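Local coordinates for beta-phenylalanine aminotransferase (Variovorax paradoxus, PDB 4AO9), which catalyses the pyridoxal-5'-phosphate-dependent transfer of the amino group of beta-phenylalanine to an acceptor, probably a 2-oxo acid, at residues L285-A297 with M326-F339. Sequence-based numbering, arbitrary orientation.
Sequences LGKYIGGGMSFGA and MTMAAGYAGLTKLF. With PLP (pyridoxal-5'-phosphate), chain C.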
ATOM      1  N   LEU A 285       4.669   8.227   8.807  1.00  7.23           N
ATOM      2  CA  LEU A 285       4.320   7.268   9.849  1.00  7.08           C
ATOM      3  C   LEU A 285       3.826   5.979   9.214  1.00  6.86           C
ATOM      4  O   LEU A 285       3.406   5.960   8.057  1.00  6.97           O
ATOM      5  CB  LEU A 285       3.193   7.840  10.715  1.00  7.61           C
ATOM      6  CG  LEU A 285       3.470   9.131  11.472  1.00  7.08           C
ATOM      7  CD1 LEU A 285       2.154   9.637  12.073  1.00  7.92           C
ATOM      8  CD2 LEU A 285       4.509   8.919  12.564  1.00  8.38           C
ATOM      9  N   GLY A 286       3.873   4.899   9.986  1.00  7.06           N
ATOM     10  CA  GLY A 286       3.390   3.619   9.507  1.00  8.41           C
ATOM     11  C   GLY A 286       3.435   2.573  10.589  1.00  8.99           C
ATOM     12  O   GLY A 286       3.375   2.875  11.790  1.00  8.96           O
ATOM     13  N   LYS A 287       3.541   1.329  10.133  1.00  9.79           N
ATOM     14  CA  LYS A 287       3.633   0.138  11.007  1.00 11.17           C
ATOM     15  C   LYS A 287       2.525   0.161  12.109  1.00 12.02           C
ATOM     16  O   LYS A 287       1.341   0.065  11.779  1.00 14.20           O
ATOM     17  CB  LYS A 287       5.091  -0.090  11.443  1.00 11.66           C
ATOM     18  CG  LYS A 287       5.834  -0.613  10.176  1.00 13.27           C
ATOM     19  CD  LYS A 287       7.167  -1.260  10.514  1.00 14.89           C
ATOM     20  CE  LYS A 287       7.941  -1.785   9.295  1.00 14.63           C
ATOM     21  NZ  LYS A 287       8.950  -0.788   8.861  1.00 15.76           N
ATOM     22  N   TYR A 288       2.882   0.311  13.377  1.00 11.48           N
ATOM     23  CA  TYR A 288       1.913   0.097  14.468  1.00 11.84           C
ATOM     24  C   TYR A 288       0.760   1.102  14.564  1.00 12.07           C
ATOM     25  O   TYR A 288      -0.228   0.852  15.255  1.00 12.39           O
ATOM     26  CB  TYR A 288       2.648   0.089  15.815  1.00 11.40           C
ATOM     27  CG  TYR A 288       3.062   1.493  16.217  1.00 12.32           C
ATOM     28  CD1 TYR A 288       4.211   2.076  15.681  1.00 14.01           C
ATOM     29  CD2 TYR A 288       2.276   2.259  17.088  1.00 12.70           C
ATOM     30  CE1 TYR A 288       4.574   3.368  16.006  1.00 13.84           C
ATOM     31  CE2 TYR A 288       2.642   3.562  17.431  1.00 12.39           C
ATOM     32  CZ  TYR A 288       3.797   4.099  16.885  1.00 13.12           C
ATOM     33  OH  TYR A 288       4.141   5.389  17.196  1.00 12.94           O
ATOM     34  N   ILE A 289       0.894   2.254  13.914  1.00 12.25           N
ATOM     35  CA  ILE A 289      -0.114   3.304  14.043  1.00 13.00           C
ATOM     36  C   ILE A 289      -1.496   2.855  13.542  1.00 13.24           C
ATOM     37  O   ILE A 289      -2.514   3.346  14.022  1.00 14.55           O
ATOM     38  CB  ILE A 289       0.365   4.640  13.393  1.00 12.89           C
ATOM     39  CG1 ILE A 289       1.633   5.174  14.083  1.00 15.36           C
ATOM     40  CG2 ILE A 289      -0.733   5.692  13.423  1.00 12.63           C
ATOM     41  CD1 ILE A 289       1.385   6.012  15.336  1.00 18.90           C
ATOM     42  N   GLY A 290      -1.534   1.895  12.609  1.00 12.57           N
ATOM     43  CA  GLY A 290      -2.792   1.331  12.134  1.00 12.57           C
ATOM     44  C   GLY A 290      -3.343   0.171  12.946  1.00 12.59           C
ATOM     45  O   GLY A 290      -4.192  -0.566  12.460  1.00 11.84           O
ATOM     46  N   GLY A 291      -2.852   0.008  14.170  1.00 12.97           N
ATOM     47  CA  GLY A 291      -3.360  -1.023  15.082  1.00 13.60           C
ATOM     48  C   GLY A 291      -3.030  -2.445  14.680  1.00 13.98           C
ATOM     49  O   GLY A 291      -3.642  -3.396  15.181  1.00 14.78           O
ATOM     50  N   GLY A 292      -2.060  -2.591  13.783  1.00 14.25           N
ATOM     51  CA  GLY A 292      -1.697  -3.882  13.220  1.00 14.60           C
ATOM     52  C   GLY A 292      -2.288  -4.128  11.845  1.00 14.57           C
ATOM     53  O   GLY A 292      -1.984  -5.132  11.207  1.00 15.66           O
ATOM     54  N   MET A 293      -3.119  -3.198  11.375  1.00 13.53           N
ATOM     55  CA  MET A 293      -3.711  -3.273  10.047  1.00 12.84           C
ATOM     56  C   MET A 293      -2.860  -2.482   9.046  1.00 12.54           C
ATOM     57  O   MET A 293      -2.092  -1.615   9.448  1.00 12.24           O
ATOM     58  CB  MET A 293      -5.137  -2.689  10.072  1.00 13.19           C
ATOM     59  CG  MET A 293      -6.054  -3.261  11.158  1.00 14.61           C
ATOM     60  SD  MET A 293      -6.414  -5.007  10.916  1.00 16.64           S
ATOM     61  CE  MET A 293      -7.220  -4.983   9.316  1.00 19.17           C
ATOM     62  N   SER A 294      -3.015  -2.771   7.756  1.00 12.35           N
ATOM     63  CA  SER A 294      -2.322  -2.032   6.687  1.00 12.24           C
ATOM     64  C   SER A 294      -2.470  -0.539   6.921  1.00 11.40           C
ATOM     65  O   SER A 294      -3.577  -0.047   7.171  1.00 11.78           O
ATOM     66  CB  SER A 294      -2.932  -2.372   5.330  1.00 12.67           C
ATOM     67  OG  SER A 294      -4.288  -1.948   5.273  1.00 16.13           O
ATOM     68  N   PHE A 295      -1.360   0.187   6.875  1.00 10.15           N
ATOM     69  CA  PHE A 295      -1.403   1.599   7.245  1.00  9.04           C
ATOM     70  C   PHE A 295      -0.148   2.355   6.862  1.00  8.22           C
ATOM     71  O   PHE A 295       0.957   1.801   6.927  1.00  8.85           O
ATOM     72  CB  PHE A 295      -1.567   1.723   8.772  1.00  9.49           C
ATOM     73  CG  PHE A 295      -1.506   3.135   9.267  1.00 10.24           C
ATOM     74  CD1 PHE A 295      -2.663   3.903   9.313  1.00 10.97           C
ATOM     75  CD2 PHE A 295      -0.297   3.703   9.673  1.00 11.12           C
ATOM     76  CE1 PHE A 295      -2.620   5.220   9.742  1.00 12.93           C
ATOM     77  CE2 PHE A 295      -0.242   5.038  10.080  1.00 13.28           C
ATOM     78  CZ  PHE A 295      -1.410   5.783  10.122  1.00 13.17           C
ATOM     79  N   GLY A 296      -0.333   3.620   6.480  1.00  7.14           N
ATOM     80  CA  GLY A 296       0.737   4.620   6.495  1.00  6.42           C
ATOM     81  C   GLY A 296       0.091   5.993   6.594  1.00  6.42           C
ATOM     82  O   GLY A 296      -1.133   6.132   6.449  1.00  6.96           O
ATOM     83  N   ALA A 297       0.897   7.013   6.869  1.00  6.51           N
ATOM     84  CA  ALA A 297       0.402   8.402   6.813  1.00  6.36           C
ATOM     85  C   ALA A 297       1.552   9.332   6.513  1.00  6.90           C
ATOM     86  O   ALA A 297       2.694   9.057   6.857  1.00  6.81           O
ATOM     87  CB  ALA A 297      -0.298   8.824   8.128  1.00  7.49           C
ATOM     88  N   MET A 326     -11.702  -0.448   8.931  1.00 10.68           N
ATOM     89  CA  MET A 326     -11.050  -1.400   9.829  1.00 11.18           C
ATOM     90  C   MET A 326      -9.721  -0.862  10.353  1.00 10.80           C
ATOM     91  O   MET A 326      -9.462  -0.911  11.553  1.00 11.47           O
ATOM     92  CB  MET A 326     -10.889  -2.747   9.130  1.00 11.68           C
ATOM     93  CG  MET A 326     -12.244  -3.420   8.898  1.00 13.05           C
ATOM     94  SD  MET A 326     -12.152  -4.761   7.714  1.00 13.42           S
ATOM     95  CE  MET A 326     -11.241  -5.970   8.678  1.00 17.33           C
ATOM     96  N   THR A 327      -8.896  -0.336   9.455  1.00 10.00           N
ATOM     97  CA  THR A 327      -7.657   0.342   9.853  1.00  9.83           C
ATOM     98  C   THR A 327      -7.931   1.539  10.762  1.00  9.37           C
ATOM     99  O   THR A 327      -7.266   1.708  11.781  1.00  9.23           O
ATOM    100  CB  THR A 327      -6.839   0.798   8.623  1.00 10.06           C
ATOM    101  OG1 THR A 327      -6.460  -0.364   7.861  1.00 12.19           O
ATOM    102  CG2 THR A 327      -5.578   1.585   9.037  1.00 11.11           C
ATOM    103  N   MET A 328      -8.906   2.363  10.402  1.00  9.10           N
ATOM    104  CA  MET A 328      -9.211   3.558  11.197  1.00  9.47           C
ATOM    105  C   MET A 328      -9.640   3.166  12.612  1.00  9.10           C
ATOM    106  O   MET A 328      -9.219   3.791  13.587  1.00 10.11           O
ATOM    107  CB  MET A 328     -10.297   4.415  10.535  1.00  9.54           C
ATOM    108  CG  MET A 328      -9.970   4.917   9.115  1.00 10.42           C
ATOM    109  SD  MET A 328      -8.567   6.038   8.929  1.00 11.04           S
ATOM    110  CE  MET A 328      -7.246   4.921   8.451  1.00 10.43           C
ATOM    111  N   ALA A 329     -10.466   2.126  12.720  1.00  9.43           N
ATOM    112  CA  ALA A 329     -10.925   1.646  14.023  1.00  9.79           C
ATOM    113  C   ALA A 329      -9.778   1.028  14.823  1.00  9.74           C
ATOM    114  O   ALA A 329      -9.606   1.328  16.013  1.00 10.28           O
ATOM    115  CB  ALA A 329     -12.058   0.642  13.840  1.00 10.09           C
ATOM    116  N   ALA A 330      -8.985   0.176  14.180  1.00  9.56           N
ATOM    117  CA  ALA A 330      -7.915  -0.531  14.886  1.00  9.85           C
ATOM    118  C   ALA A 330      -6.845   0.439  15.364  1.00  9.93           C
ATOM    119  O   ALA A 330      -6.356   0.337  16.496  1.00 10.03           O
ATOM    120  CB  ALA A 330      -7.288  -1.596  13.993  1.00  9.68           C
ATOM    121  N   GLY A 331      -6.483   1.387  14.507  1.00  9.09           N
ATOM    122  CA  GLY A 331      -5.474   2.374  14.867  1.00  9.62           C
ATOM    123  C   GLY A 331      -5.892   3.187  16.077  1.00  9.94           C
ATOM    124  O   GLY A 331      -5.111   3.365  17.015  1.00 10.13           O
ATOM    125  N   TYR A 332      -7.128   3.685  16.059  1.00 10.00           N
ATOM    126  CA  TYR A 332      -7.605   4.506  17.160  1.00 10.42           C
ATOM    127  C   TYR A 332      -7.680   3.711  18.465  1.00 10.67           C
ATOM    128  O   TYR A 332      -7.249   4.204  19.514  1.00 11.07           O
ATOM    129  CB  TYR A 332      -8.960   5.124  16.813  1.00 10.49           C
ATOM    130  CG  TYR A 332      -9.459   6.098  17.846  1.00 11.89           C
ATOM    131  CD1 TYR A 332      -9.104   7.440  17.783  1.00 14.23           C
ATOM    132  CD2 TYR A 332     -10.289   5.673  18.883  1.00 14.39           C
ATOM    133  CE1 TYR A 332      -9.551   8.344  18.728  1.00 16.31           C
ATOM    134  CE2 TYR A 332     -10.740   6.570  19.843  1.00 15.62           C
ATOM    135  CZ  TYR A 332     -10.367   7.901  19.752  1.00 17.20           C
ATOM    136  OH  TYR A 332     -10.819   8.797  20.697  1.00 19.16           O
ATOM    137  N   ALA A 333      -8.207   2.489  18.397  1.00 10.93           N
ATOM    138  CA  ALA A 333      -8.283   1.634  19.575  1.00 11.12           C
ATOM    139  C   ALA A 333      -6.897   1.349  20.149  1.00 11.39           C
ATOM    140  O   ALA A 333      -6.685   1.438  21.357  1.00 11.58           O
ATOM    141  CB  ALA A 333      -8.997   0.348  19.242  1.00 11.43           C
ATOM    142  N   GLY A 334      -5.943   1.026  19.284  1.00 11.02           N
ATOM    143  CA  GLY A 334      -4.599   0.690  19.736  1.00 11.03           C
ATOM    144  C   GLY A 334      -3.910   1.847  20.431  1.00 11.30           C
ATOM    145  O   GLY A 334      -3.335   1.685  21.517  1.00 11.91           O
ATOM    146  N   LEU A 335      -3.978   3.022  19.821  1.00 11.45           N
ATOM    147  CA  LEU A 335      -3.278   4.181  20.357  1.00 11.90           C
ATOM    148  C   LEU A 335      -3.903   4.739  21.632  1.00 11.99           C
ATOM    149  O   LEU A 335      -3.186   5.278  22.487  1.00 12.99           O
ATOM    150  CB  LEU A 335      -3.137   5.273  19.296  1.00 11.92           C
ATOM    151  CG  LEU A 335      -2.288   4.877  18.079  1.00 12.44           C
ATOM    152  CD1 LEU A 335      -2.370   5.951  17.008  1.00 15.69           C
ATOM    153  CD2 LEU A 335      -0.842   4.597  18.456  1.00 13.71           C
ATOM    154  N   THR A 336      -5.223   4.613  21.757  1.00 11.85           N
ATOM    155  CA  THR A 336      -5.916   5.149  22.943  1.00 12.60           C
ATOM    156  C   THR A 336      -5.966   4.168  24.110  1.00 12.87           C
ATOM    157  O   THR A 336      -5.919   4.598  25.270  1.00 13.95           O
ATOM    158  CB  THR A 336      -7.360   5.607  22.654  1.00 12.69           C
ATOM    159  OG1 THR A 336      -8.116   4.522  22.112  1.00 13.06           O
ATOM    160  CG2 THR A 336      -7.401   6.776  21.693  1.00 13.65           C
ATOM    161  N   LYS A 337      -6.060   2.873  23.812  1.00 13.34           N
ATOM    162  CA  LYS A 337      -6.265   1.863  24.862  1.00 13.69           C
ATOM    163  C   LYS A 337      -5.000   1.124  25.277  1.00 13.40           C
ATOM    164  O   LYS A 337      -4.914   0.633  26.414  1.00 14.50           O
ATOM    165  CB  LYS A 337      -7.347   0.852  24.460  1.00 13.36           C
ATOM    166  CG  LYS A 337      -8.722   1.467  24.240  1.00 15.49           C
ATOM    167  CD  LYS A 337      -9.746   0.422  23.827  1.00 19.32           C
ATOM    168  CE  LYS A 337     -11.114   1.051  23.577  1.00 21.48           C
ATOM    169  NZ  LYS A 337     -12.155   0.007  23.336  1.00 26.58           N
ATOM    170  N   LEU A 338      -4.025   1.035  24.373  1.00 12.99           N
ATOM    171  CA  LEU A 338      -2.862   0.189  24.607  1.00 12.77           C
ATOM    172  C   LEU A 338      -1.537   0.916  24.473  1.00 12.67           C
ATOM    173  O   LEU A 338      -0.817   1.074  25.453  1.00 13.09           O
ATOM    174  CB  LEU A 338      -2.891  -1.033  23.678  1.00 12.47           C
ATOM    175  CG  LEU A 338      -4.050  -2.006  23.891  1.00 12.62           C
ATOM    176  CD1 LEU A 338      -4.075  -3.057  22.806  1.00 12.97           C
ATOM    177  CD2 LEU A 338      -3.934  -2.642  25.277  1.00 14.71           C
ATOM    178  N   PHE A 339      -1.207   1.360  23.265  1.00 12.81           N
ATOM    179  CA  PHE A 339       0.078   2.011  23.053  1.00 13.23           C
ATOM    180  C   PHE A 339      -0.065   3.516  23.112  1.00 14.10           C
ATOM    181  O   PHE A 339       0.101   4.227  22.111  1.00 14.38           O
ATOM    182  CB  PHE A 339       0.719   1.563  21.738  1.00 12.63           C
ATOM    183  CG  PHE A 339       2.197   1.865  21.653  1.00 13.01           C
ATOM    184  CD1 PHE A 339       3.091   1.289  22.551  1.00 12.97           C
ATOM    185  CD2 PHE A 339       2.692   2.727  20.679  1.00 13.91           C
ATOM    186  CE1 PHE A 339       4.456   1.556  22.477  1.00 13.38           C
ATOM    187  CE2 PHE A 339       4.056   3.004  20.598  1.00 15.37           C
ATOM    188  CZ  PHE A 339       4.941   2.412  21.499  1.00 14.36           C
TER
HETATM  189  N1  PLP C1267      10.371   3.451   6.451  1.00  8.34           N
HETATM  190  C2  PLP C1267      10.822   2.840   7.545  1.00  8.62           C
HETATM  191  C2A PLP C1267      11.837   3.600   8.402  1.00 10.22           C
HETATM  192  C3  PLP C1267      10.360   1.565   7.885  1.00 10.24           C
HETATM  193  O3  PLP C1267      10.797   1.029   8.920  1.00 13.15           O
HETATM  194  C4  PLP C1267       9.421   0.890   7.088  1.00 10.83           C
HETATM  195  C4A PLP C1267       8.861  -0.506   7.428  1.00 14.84           C
HETATM  196  C5  PLP C1267       9.005   1.572   5.923  1.00  8.01           C
HETATM  197  C6  PLP C1267       9.500   2.845   5.639  1.00  8.33           C
HETATM  198  C5A PLP C1267       7.996   0.941   4.944  1.00  9.58           C
HETATM  199  O4P PLP C1267       6.734   0.719   5.417  1.00  8.23           O
HETATM  200  P   PLP C1267       5.851  -0.398   4.663  1.00  9.08           P
HETATM  201  O1P PLP C1267       6.573  -1.783   4.877  1.00  9.42           O
HETATM  202  O2P PLP C1267       5.798  -0.058   3.131  1.00  9.24           O
HETATM  203  O3P PLP C1267       4.491  -0.302   5.267  1.00  9.12           O
HETATM  204  O   HOH W   1      -6.742  -2.784   6.704  1.00 21.36           O
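T327 OG1 donates a hydrogen bond to S294 O (3.0 Å), in the carbonyl plane. It joins helix 325-337 to the connection between antiparallel strands 282-286 and 296-300 in the seven-stranded sheet of the fold-type I PLP enzymes, here a class-III aminotransferase. A water also donates to T327 OG1 and reaches S294 OG. With OG1 beside the backbone N (chi1 -62°), T327 CG2 points anti to that N and meets the edge of the F295 ring at CD1 (3.7 Å). Next to it, M293 CG lies against A330 CB (3.5 Å). The backbones come closest at G290 and G331, whose CA atoms are 4.0 Å apart. A side chain on G331 would run into I289 O. Just past the helix end, F339 and Y288 form an offset edge-to-face pair, F339 giving the edge and Y288 the face, with ring planes at 82° and centroids 5.1 Å apart. L335 CD2 also touches Y288 CE2 (3.8 Å), and L335 CD1 packs on I289 CG2. Y288 OH is hydrogen-bonded to S265 OG. Were Y288 an alanine, the F339 edge and L335 CD2 would probably face a gap, and S265 would lose its hydroxyl partner. Further out, M293 packs on M326 of the second subunit, and M326 on M293 of that subunit. N324 OD1 accepts from T327 N. K287, just before Y288, carries the cofactor: its NZ is bonded covalently to PLP C4A, 1.5 Å away.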